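Local atomic coordinates of penicillin-binding protein PbpB (Mycobacterium tuberculosis, PDB entry 6KGU), a protein that synthesises cross-linked peptidoglycan from lipid intermediates, a penicillin-sensitive transpeptidase domain joining the peptide subunits of the cell wall. Residues 196-199 against 200-203; 225-228 against 229-232; 388-391 against 392-396; 400-403 against 404-407. All blocks are in the same frame, centred on the assembly; numbering follows the deposited sequence.

Contact 1: 196-199 against 200-203; sequences TLDN and DIQF
The carboxylate of Asp198 and the side chain of Ile201 meet face-on: CG1 and CD1 of Ile201 lie over one face of the flat group, each 3.9 Å from Asp198 CG. The backbone N-H of Ile201 comes in on that same face, 53° out of the plane, with Ile201 N 3.2 Å from Asp198 OD1. This is an N-cap, Asp198 closing the start of helix 199-216 where the chain leaves strand 192-195. CG of Asp198 stands anti to its own backbone N (chi1 179°), which swings OD1 towards the first turn. There it also takes a weak bond from Asp200 N at 2.9 Å. Asp200 OD2 sits only 4.0 Å from Asp198 OD1, a like-charge proximity that the N-H groups at the helix start would be expected to ease; Arg544 offers Asp200 a long, weak ion pair.

The second flat group is the amide of Gln202. Its chain bends at chi2 (79°), placing OE1 3.8 Å from Leu197 CD2, while NE2 donates to Met236 O on strand 233-238 and to Gln206 OE1 one helical turn on. The amide of Asn199 is held by Asp27, to whose OD2 its ND2 donates. Beneath the side chains the first helical bonds are short: Gln202 N lies 2.7 Å from Asp198 O, and Phe203 N lies 2.8 Å from Asn199 O.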
loop_
_atom_site.group_PDB
_atom_site.type_symbol
_atom_site.label_atom_id
_atom_site.label_comp_id
_atom_site.label_asym_id
_atom_site.label_seq_id
_atom_site.Cartn_x
_atom_site.Cartn_y
_atom_site.Cartn_z
ATOM N N THR A 196 -3.510 -14.255 5.527
ATOM C CA THR A 196 -4.665 -13.373 5.382
ATOM C C THR A 196 -5.098 -13.201 3.929
ATOM O O THR A 196 -6.196 -12.680 3.692
ATOM C CB THR A 196 -4.355 -11.999 5.988
ATOM O OG1 THR A 196 -3.191 -11.449 5.352
ATOM C CG2 THR A 196 -4.090 -12.112 7.484
ATOM N N LEU A 197 -4.249 -13.589 2.966
ATOM C CA LEU A 197 -4.567 -13.439 1.550
ATOM C C LEU A 197 -5.875 -14.130 1.189
ATOM O O LEU A 197 -6.210 -15.194 1.718
ATOM C CB LEU A 197 -3.455 -14.022 0.661
ATOM C CG LEU A 197 -2.059 -13.389 0.698
ATOM C CD1 LEU A 197 -1.121 -14.084 -0.309
ATOM C CD2 LEU A 197 -2.105 -11.865 0.437
ATOM N N ASP A 198 -6.601 -13.518 0.268
ATOM C CA ASP A 198 -7.730 -14.134 -0.409
ATOM C C ASP A 198 -7.276 -14.391 -1.840
ATOM O O ASP A 198 -7.062 -13.444 -2.602
ATOM C CB ASP A 198 -8.952 -13.219 -0.340
ATOM C CG ASP A 198 -10.169 -13.795 -1.044
ATOM O OD1 ASP A 198 -10.032 -14.332 -2.154
ATOM O OD2 ASP A 198 -11.270 -13.689 -0.480
ATOM N N ASN A 199 -7.154 -15.673 -2.205
ATOM C CA ASN A 199 -6.573 -16.033 -3.495
ATOM C C ASN A 199 -7.363 -15.459 -4.658
ATOM O O ASN A 199 -6.772 -15.117 -5.682
ATOM C CB ASN A 199 -6.457 -17.551 -3.623
ATOM C CG ASN A 199 -5.237 -18.103 -2.884
ATOM O OD1 ASN A 199 -4.446 -17.342 -2.314
ATOM N ND2 ASN A 199 -5.079 -19.421 -2.892
ATOM N N ASP A 200 -8.686 -15.327 -4.524
ATOM C CA ASP A 200 -9.476 -14.728 -5.594
ATOM C C ASP A 200 -9.130 -13.254 -5.762
ATOM O O ASP A 200 -8.914 -12.776 -6.879
ATOM C CB ASP A 200 -10.973 -14.887 -5.313
ATOM C CG ASP A 200 -11.400 -16.345 -5.172
ATOM O OD1 ASP A 200 -10.790 -17.227 -5.827
ATOM O OD2 ASP A 200 -12.358 -16.599 -4.414
ATOM N N ILE A 201 -9.087 -12.515 -4.661
ATOM C CA ILE A 201 -8.690 -11.115 -4.739
ATOM C C ILE A 201 -7.250 -11.004 -5.234
ATOM O O ILE A 201 -6.953 -10.238 -6.160
ATOM C CB ILE A 201 -8.904 -10.424 -3.383
ATOM C CG1 ILE A 201 -10.398 -10.481 -3.024
ATOM C CG2 ILE A 201 -8.361 -8.999 -3.432
ATOM C CD1 ILE A 201 -10.766 -9.987 -1.614
ATOM N N GLN A 202 -6.347 -11.814 -4.666
ATOM C CA GLN A 202 -4.949 -11.769 -5.085
ATOM C C GLN A 202 -4.814 -12.022 -6.578
ATOM O O GLN A 202 -4.093 -11.305 -7.270
ATOM C CB GLN A 202 -4.118 -12.791 -4.298
ATOM C CG GLN A 202 -2.670 -12.929 -4.794
ATOM C CD GLN A 202 -1.787 -11.802 -4.302
ATOM O OE1 GLN A 202 -2.087 -11.189 -3.285
ATOM N NE2 GLN A 202 -0.679 -11.533 -5.012
ATOM N N PHE A 203 -5.511 -13.044 -7.095
ATOM C CA PHE A 203 -5.376 -13.383 -8.506
ATOM C C PHE A 203 -5.817 -12.224 -9.390
ATOM O O PHE A 203 -5.145 -11.885 -10.375
ATOM C CB PHE A 203 -6.183 -14.650 -8.836
ATOM C CG PHE A 203 -6.029 -15.101 -10.264
ATOM C CD1 PHE A 203 -4.801 -15.553 -10.733
ATOM C CD2 PHE A 203 -7.102 -15.075 -11.134
ATOM C CE1 PHE A 203 -4.645 -15.972 -12.044
ATOM C CE2 PHE A 203 -6.954 -15.494 -12.449
ATOM C CZ PHE A 203 -5.726 -15.942 -12.907
#

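Contact 2: 225-228 against 229-232; sequences VLDA and KTGE
Asp227 and Thr230 make the tight part of this turn. OD2 of Asp227 is gripped twice by the same residue: Thr230 N reaches it at 2.7 Å, nearly along the C-O axis, and Thr230 OG1 donates at 2.8 Å from above the carboxylate plane. The threonine hydroxyl lies between its backbone N and carbonyl carbon (chi1 68°). From there it both donates to Asp227 and accepts from Glu232 N, two residues on, an ST turn. The whole forms the connection of a beta hairpin, strand 220-227 pairing antiparallel with strand 233-238, the outermost strand at that side of the antiparallel transpeptidase sheet. Backbone bonds cross its neck: Asp227 N to Glu232 O at 2.9 Å, and Gly231 N to Asp227 O at 2.8 Å. Gly231 takes a positive phi of 68° to bring the chain round. On the inner side Leu226 rests CD2 3.7 Å from Gly231 O, and its other neighbours include Leu391 and Thr394 of helix 390-401.

The opposite character appears around Lys229, whose long chain leads away from the turn into an exposed position. Here a water takes over: it accepts from Lys229 N at 2.9 Å and donates weakly to Asp227 OD1.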
loop_
_atom_site.group_PDB
_atom_site.type_symbol
_atom_site.label_atom_id
_atom_site.label_comp_id
_atom_site.label_asym_id
_atom_site.label_seq_id
_atom_site.Cartn_x
_atom_site.Cartn_y
_atom_site.Cartn_z
ATOM N N VAL A 225 -3.912 -4.511 -1.091
ATOM C CA VAL A 225 -5.291 -4.375 -0.646
ATOM C C VAL A 225 -5.350 -4.805 0.813
ATOM O O VAL A 225 -5.018 -5.948 1.142
ATOM C CB VAL A 225 -6.263 -5.211 -1.492
ATOM C CG1 VAL A 225 -7.693 -5.039 -0.941
ATOM C CG2 VAL A 225 -6.189 -4.805 -2.991
ATOM N N LEU A 226 -5.798 -3.902 1.677
ATOM C CA LEU A 226 -5.982 -4.211 3.083
ATOM C C LEU A 226 -7.459 -4.256 3.440
ATOM O O LEU A 226 -8.268 -3.492 2.909
ATOM C CB LEU A 226 -5.296 -3.173 3.977
ATOM C CG LEU A 226 -3.785 -2.957 3.854
ATOM C CD1 LEU A 226 -3.331 -1.906 4.884
ATOM C CD2 LEU A 226 -3.032 -4.265 4.044
ATOM N N ASP A 227 -7.801 -5.148 4.366
ATOM C CA ASP A 227 -9.091 -5.044 5.023
ATOM C C ASP A 227 -9.128 -3.766 5.851
ATOM O O ASP A 227 -8.239 -3.525 6.673
ATOM C CB ASP A 227 -9.357 -6.258 5.920
ATOM C CG ASP A 227 -10.649 -6.106 6.699
ATOM O OD1 ASP A 227 -11.709 -6.391 6.137
ATOM O OD2 ASP A 227 -10.606 -5.636 7.855
ATOM N N ALA A 228 -10.165 -2.952 5.632
ATOM C CA ALA A 228 -10.216 -1.625 6.238
ATOM C C ALA A 228 -10.187 -1.690 7.757
ATOM O O ALA A 228 -9.479 -0.910 8.400
ATOM C CB ALA A 228 -11.466 -0.879 5.770
ATOM N N LYS A 229 -10.953 -2.607 8.355
ATOM C CA LYS A 229 -11.106 -2.597 9.810
ATOM C C LYS A 229 -9.935 -3.267 10.523
ATOM O O LYS A 229 -9.459 -2.759 11.545
ATOM C CB LYS A 229 -12.417 -3.282 10.200
ATOM C CG LYS A 229 -13.689 -2.417 10.031
ATOM C CD LYS A 229 -14.964 -3.275 10.207
ATOM C CE LYS A 229 -16.246 -2.440 10.334
ATOM N NZ LYS A 229 -16.286 -1.700 11.637
ATOM N N THR A 230 -9.463 -4.403 10.006
ATOM C CA THR A 230 -8.421 -5.200 10.653
ATOM C C THR A 230 -7.021 -4.944 10.114
ATOM O O THR A 230 -6.047 -5.358 10.760
ATOM C CB THR A 230 -8.703 -6.698 10.479
ATOM O OG1 THR A 230 -8.552 -7.051 9.094
ATOM C CG2 THR A 230 -10.115 -7.041 10.929
ATOM N N GLY A 231 -6.891 -4.321 8.935
ATOM C CA GLY A 231 -5.579 -4.167 8.326
ATOM C C GLY A 231 -4.948 -5.453 7.849
ATOM O O GLY A 231 -3.761 -5.463 7.512
ATOM N N GLU A 232 -5.705 -6.542 7.784
ATOM C CA GLU A 232 -5.149 -7.764 7.235
ATOM C C GLU A 232 -4.857 -7.565 5.754
ATOM O O GLU A 232 -5.554 -6.824 5.057
ATOM C CB GLU A 232 -6.102 -8.942 7.453
ATOM C CG GLU A 232 -6.231 -9.368 8.916
ATOM C CD GLU A 232 -7.051 -10.639 9.108
ATOM O OE1 GLU A 232 -7.952 -10.923 8.283
ATOM O OE2 GLU A 232 -6.787 -11.358 10.097
HETATM O O HOH W 1 -13.063 -4.051 7.013
#

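Contact 3: 388-391 against 392-396; sequences MTLL and QMTGM
Thr389 and Gln392 trade hydrogen bonds in both directions, a capping box at the start of helix 390-401. Thr389 OG1 accepts from Gln392 N at 3.0 Å, and Gln392 OE1 answers by accepting from Thr389 N, also at 3.0 Å. The glutamine chain runs extended beyond CG (chi2 177°) and reaches back along the chain to Thr389 N, with OE1 also 3.4 Å from Met388 CB.

At the next residue, Leu390 O accepts two bonds from Thr394, one turn on, from opposite faces of its carbonyl plane: Thr394 N at 2.9 Å and Thr394 OG1 at 2.8 Å. Apolar side chains pack around this frame: those of Met388 and Met393 cross at a slant, SD of Met388 3.6 Å from Met393 CB, while Leu390 CD1 touches Met393 CE at 3.6 Å. Outside this shell, Met393 lies on Thr497 and Ala499 of strand 493-502, its side chain about 10 Å from that of Ser269, the acyl-ester serine by similarity, and Met396 reaches helix 272-281.

The amide NE2 of Gln392 donates to the carbonyls of Gln352 and Ala363. With OE1 accepting and NE2 donating, the rotation of this buried amide is fixed, and the box gives Gln392 N and Thr389 N side-chain acceptors within the buried helix start.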
loop_
_atom_site.group_PDB
_atom_site.type_symbol
_atom_site.label_atom_id
_atom_site.label_comp_id
_atom_site.label_asym_id
_atom_site.label_seq_id
_atom_site.Cartn_x
_atom_site.Cartn_y
_atom_site.Cartn_z
ATOM N N MET A 388 8.757 5.854 2.080
ATOM C CA MET A 388 7.896 4.862 2.699
ATOM C C MET A 388 7.697 3.733 1.708
ATOM O O MET A 388 7.830 3.920 0.499
ATOM C CB MET A 388 6.524 5.445 3.078
ATOM C CG MET A 388 5.694 5.898 1.850
ATOM S SD MET A 388 4.153 6.762 2.277
ATOM C CE MET A 388 4.805 8.214 3.116
ATOM N N THR A 389 7.331 2.572 2.235
ATOM C CA THR A 389 6.921 1.458 1.403
ATOM C C THR A 389 5.461 1.599 0.987
ATOM O O THR A 389 4.683 2.363 1.567
ATOM C CB THR A 389 7.132 0.139 2.137
ATOM O OG1 THR A 389 6.258 0.090 3.261
ATOM C CG2 THR A 389 8.583 0.036 2.629
ATOM N N LEU A 390 5.097 0.841 -0.048
ATOM C CA LEU A 390 3.698 0.733 -0.442
ATOM C C LEU A 390 2.827 0.273 0.720
ATOM O O LEU A 390 1.703 0.763 0.899
ATOM C CB LEU A 390 3.560 -0.236 -1.628
ATOM C CG LEU A 390 2.162 -0.241 -2.263
ATOM C CD1 LEU A 390 1.755 1.175 -2.609
ATOM C CD2 LEU A 390 2.106 -1.134 -3.526
ATOM N N LEU A 391 3.319 -0.684 1.515
ATOM C CA LEU A 391 2.516 -1.181 2.631
ATOM C C LEU A 391 2.298 -0.096 3.683
ATOM O O LEU A 391 1.187 0.057 4.210
ATOM C CB LEU A 391 3.182 -2.413 3.259
ATOM C CG LEU A 391 2.430 -3.020 4.440
ATOM C CD1 LEU A 391 1.035 -3.514 4.026
ATOM C CD2 LEU A 391 3.249 -4.159 5.068
ATOM N N GLN A 392 3.365 0.639 4.032
ATOM C CA GLN A 392 3.230 1.773 4.945
ATOM C C GLN A 392 2.236 2.803 4.409
ATOM O O GLN A 392 1.389 3.312 5.149
ATOM C CB GLN A 392 4.593 2.440 5.150
ATOM C CG GLN A 392 5.539 1.659 6.048
ATOM C CD GLN A 392 6.885 2.327 6.160
ATOM O OE1 GLN A 392 7.371 2.904 5.187
ATOM N NE2 GLN A 392 7.507 2.244 7.344
ATOM N N MET A 393 2.373 3.168 3.131
ATOM C CA MET A 393 1.455 4.129 2.523
ATOM C C MET A 393 0.018 3.656 2.658
ATOM O O MET A 393 -0.854 4.394 3.134
ATOM C CB MET A 393 1.824 4.326 1.046
ATOM C CG MET A 393 0.972 5.343 0.298
ATOM S SD MET A 393 1.324 5.316 -1.484
ATOM C CE MET A 393 -0.011 4.274 -2.080
ATOM N N THR A 394 -0.239 2.410 2.256
ATOM C CA THR A 394 -1.573 1.838 2.378
ATOM C C THR A 394 -2.024 1.778 3.836
ATOM O O THR A 394 -3.206 1.971 4.136
ATOM C CB THR A 394 -1.585 0.450 1.736
ATOM O OG1 THR A 394 -1.031 0.548 0.417
ATOM C CG2 THR A 394 -2.986 -0.085 1.628
ATOM N N GLY A 395 -1.095 1.513 4.757
ATOM C CA GLY A 395 -1.460 1.443 6.163
ATOM C C GLY A 395 -1.909 2.782 6.719
ATOM O O GLY A 395 -2.771 2.832 7.607
ATOM N N MET A 396 -1.358 3.882 6.191
ATOM C CA MET A 396 -1.810 5.220 6.572
ATOM C C MET A 396 -3.284 5.403 6.279
ATOM O O MET A 396 -4.034 5.940 7.104
ATOM C CB MET A 396 -1.015 6.291 5.821
ATOM C CG MET A 396 0.375 6.536 6.344
ATOM S SD MET A 396 0.858 8.250 6.095
ATOM C CE MET A 396 1.073 8.347 4.318
#

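Contact 4: 400-403 against 404-407; sequences IAND and GVRV
Asn402 turns its flat amide across the reversal of the chain, so that ND2 faces the carbonyl of Val405, with the methyl CG2 of Val407 off to one side of that bond. The ND2-to-Val405 O bond is 2.9 Å long, and the acceptor lies only 12° out of the amide plane, so the N-H is used nearly in the plane of the amide. CG of Asn402 stands anti to its backbone N (chi1 -170°), an orientation that carries the amide over the turn. The valines border the same nitrogen: Val405 CB and Val407 CG2 each lie 3.7 Å from Asn402 ND2, and the side chains of Asn402 and Val407 cross at a slant.

Underneath runs a type I' beta turn from Asn402 to Val405, following directly on the last turn of helix 390-401. Val405 N donates to Asn402 O at 3.1 Å, coming from well above the carbonyl plane. The two central residues, Asp403 and Gly404, both have positive phi, that of Gly404 at 94°. Asn402 thus ties the turn twice, once through its carbonyl and once through its side chain.

The side chain of Asp403 leads away from the turn, and OD1 forms a salt bridge with Arg443 and a hydrogen bond with Gln440, both on helix 436-445. Ile400 packs on Ile273 and Ser277 of helix 272-281. Beyond the turn, strand 405-406 pairs antiparallel with strand 431-432, Arg406 bonding Ile431 through the backbone, while Gln398 of helix 390-401 accepts from Val407 N.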
loop_
_atom_site.group_PDB
_atom_site.type_symbol
_atom_site.label_atom_id
_atom_site.label_comp_id
_atom_site.label_asym_id
_atom_site.label_seq_id
_atom_site.Cartn_x
_atom_site.Cartn_y
_atom_site.Cartn_z
ATOM N N ILE A 400 -7.309 5.922 8.597
ATOM C CA ILE A 400 -8.430 6.811 8.337
ATOM C C ILE A 400 -9.674 6.006 7.984
ATOM O O ILE A 400 -10.795 6.362 8.363
ATOM C CB ILE A 400 -8.028 7.789 7.215
ATOM C CG1 ILE A 400 -6.966 8.771 7.732
ATOM C CG2 ILE A 400 -9.252 8.496 6.627
ATOM C CD1 ILE A 400 -7.462 9.631 8.913
ATOM N N ALA A 401 -9.492 4.910 7.245
ATOM C CA ALA A 401 -10.611 4.024 6.939
ATOM C C ALA A 401 -11.233 3.453 8.216
ATOM O O ALA A 401 -12.456 3.315 8.315
ATOM C CB ALA A 401 -10.130 2.887 6.038
ATOM N N ASN A 402 -10.403 3.118 9.202
ATOM C CA ASN A 402 -10.878 2.474 10.426
ATOM C C ASN A 402 -11.184 3.499 11.514
ATOM O O ASN A 402 -10.839 3.307 12.687
ATOM C CB ASN A 402 -9.845 1.447 10.895
ATOM C CG ASN A 402 -10.355 0.568 12.020
ATOM O OD1 ASN A 402 -11.510 0.117 12.015
ATOM N ND2 ASN A 402 -9.489 0.321 13.001
ATOM N N ASP A 403 -11.803 4.623 11.120
ATOM C CA ASP A 403 -12.315 5.613 12.064
ATOM C C ASP A 403 -11.208 6.150 12.959
ATOM O O ASP A 403 -11.424 6.433 14.138
ATOM C CB ASP A 403 -13.469 5.042 12.902
ATOM C CG ASP A 403 -14.827 5.216 12.205
ATOM O OD1 ASP A 403 -14.873 5.931 11.178
ATOM O OD2 ASP A 403 -15.834 4.650 12.678
ATOM N N GLY A 404 -10.011 6.290 12.386
ATOM C CA GLY A 404 -8.893 6.917 13.064
ATOM C C GLY A 404 -7.960 5.967 13.784
ATOM O O GLY A 404 -6.954 6.420 14.336
ATOM N N VAL A 405 -8.252 4.671 13.804
ATOM C CA VAL A 405 -7.448 3.714 14.557
ATOM C C VAL A 405 -6.617 2.897 13.574
ATOM O O VAL A 405 -7.150 2.068 12.827
ATOM C CB VAL A 405 -8.310 2.809 15.443
ATOM C CG1 VAL A 405 -7.435 1.783 16.113
ATOM C CG2 VAL A 405 -9.058 3.653 16.476
ATOM N N ARG A 406 -5.308 3.117 13.594
ATOM C CA ARG A 406 -4.406 2.368 12.735
ATOM C C ARG A 406 -4.184 0.985 13.317
ATOM O O ARG A 406 -3.898 0.844 14.511
ATOM C CB ARG A 406 -3.078 3.100 12.597
ATOM C CG ARG A 406 -2.143 2.500 11.539
ATOM C CD ARG A 406 -1.031 3.474 11.213
ATOM N NE ARG A 406 -0.123 3.733 12.331
ATOM C CZ ARG A 406 0.868 2.924 12.710
ATOM N NH1 ARG A 406 1.087 1.778 12.077
ATOM N NH2 ARG A 406 1.652 3.269 13.722
ATOM N N VAL A 407 -4.335 -0.035 12.481
ATOM C CA VAL A 407 -4.060 -1.410 12.881
ATOM C C VAL A 407 -2.928 -1.909 11.985
ATOM O O VAL A 407 -3.135 -2.113 10.779
ATOM C CB VAL A 407 -5.315 -2.297 12.777
ATOM C CG1 VAL A 407 -5.013 -3.734 13.258
ATOM C CG2 VAL A 407 -6.479 -1.697 13.594
#

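The contacts follow in series along the chain. Contact 1 begins helix 199-216, contact 2 lies in the hairpin joining strands 220-227 and 233-238, and contacts 3 and 4 occupy the start and end of helix 390-401, their centres 14 Å apart. Contact 2 touches all the others. Thr196 CG2 meets Glu232 CD at 3.7 Å, Leu226 CG packs on Thr394 CG2 at 3.7 Å, and Lys229 O approaches Asn402 ND2 at 3.4 Å. The hairpin thus lies between the loop before helix 199-216 and helix 390-401 in the transpeptidase fold. The Met393 side chain of contact 3 lies about 10 Å from the bound aztreonam; the others lie away from this site.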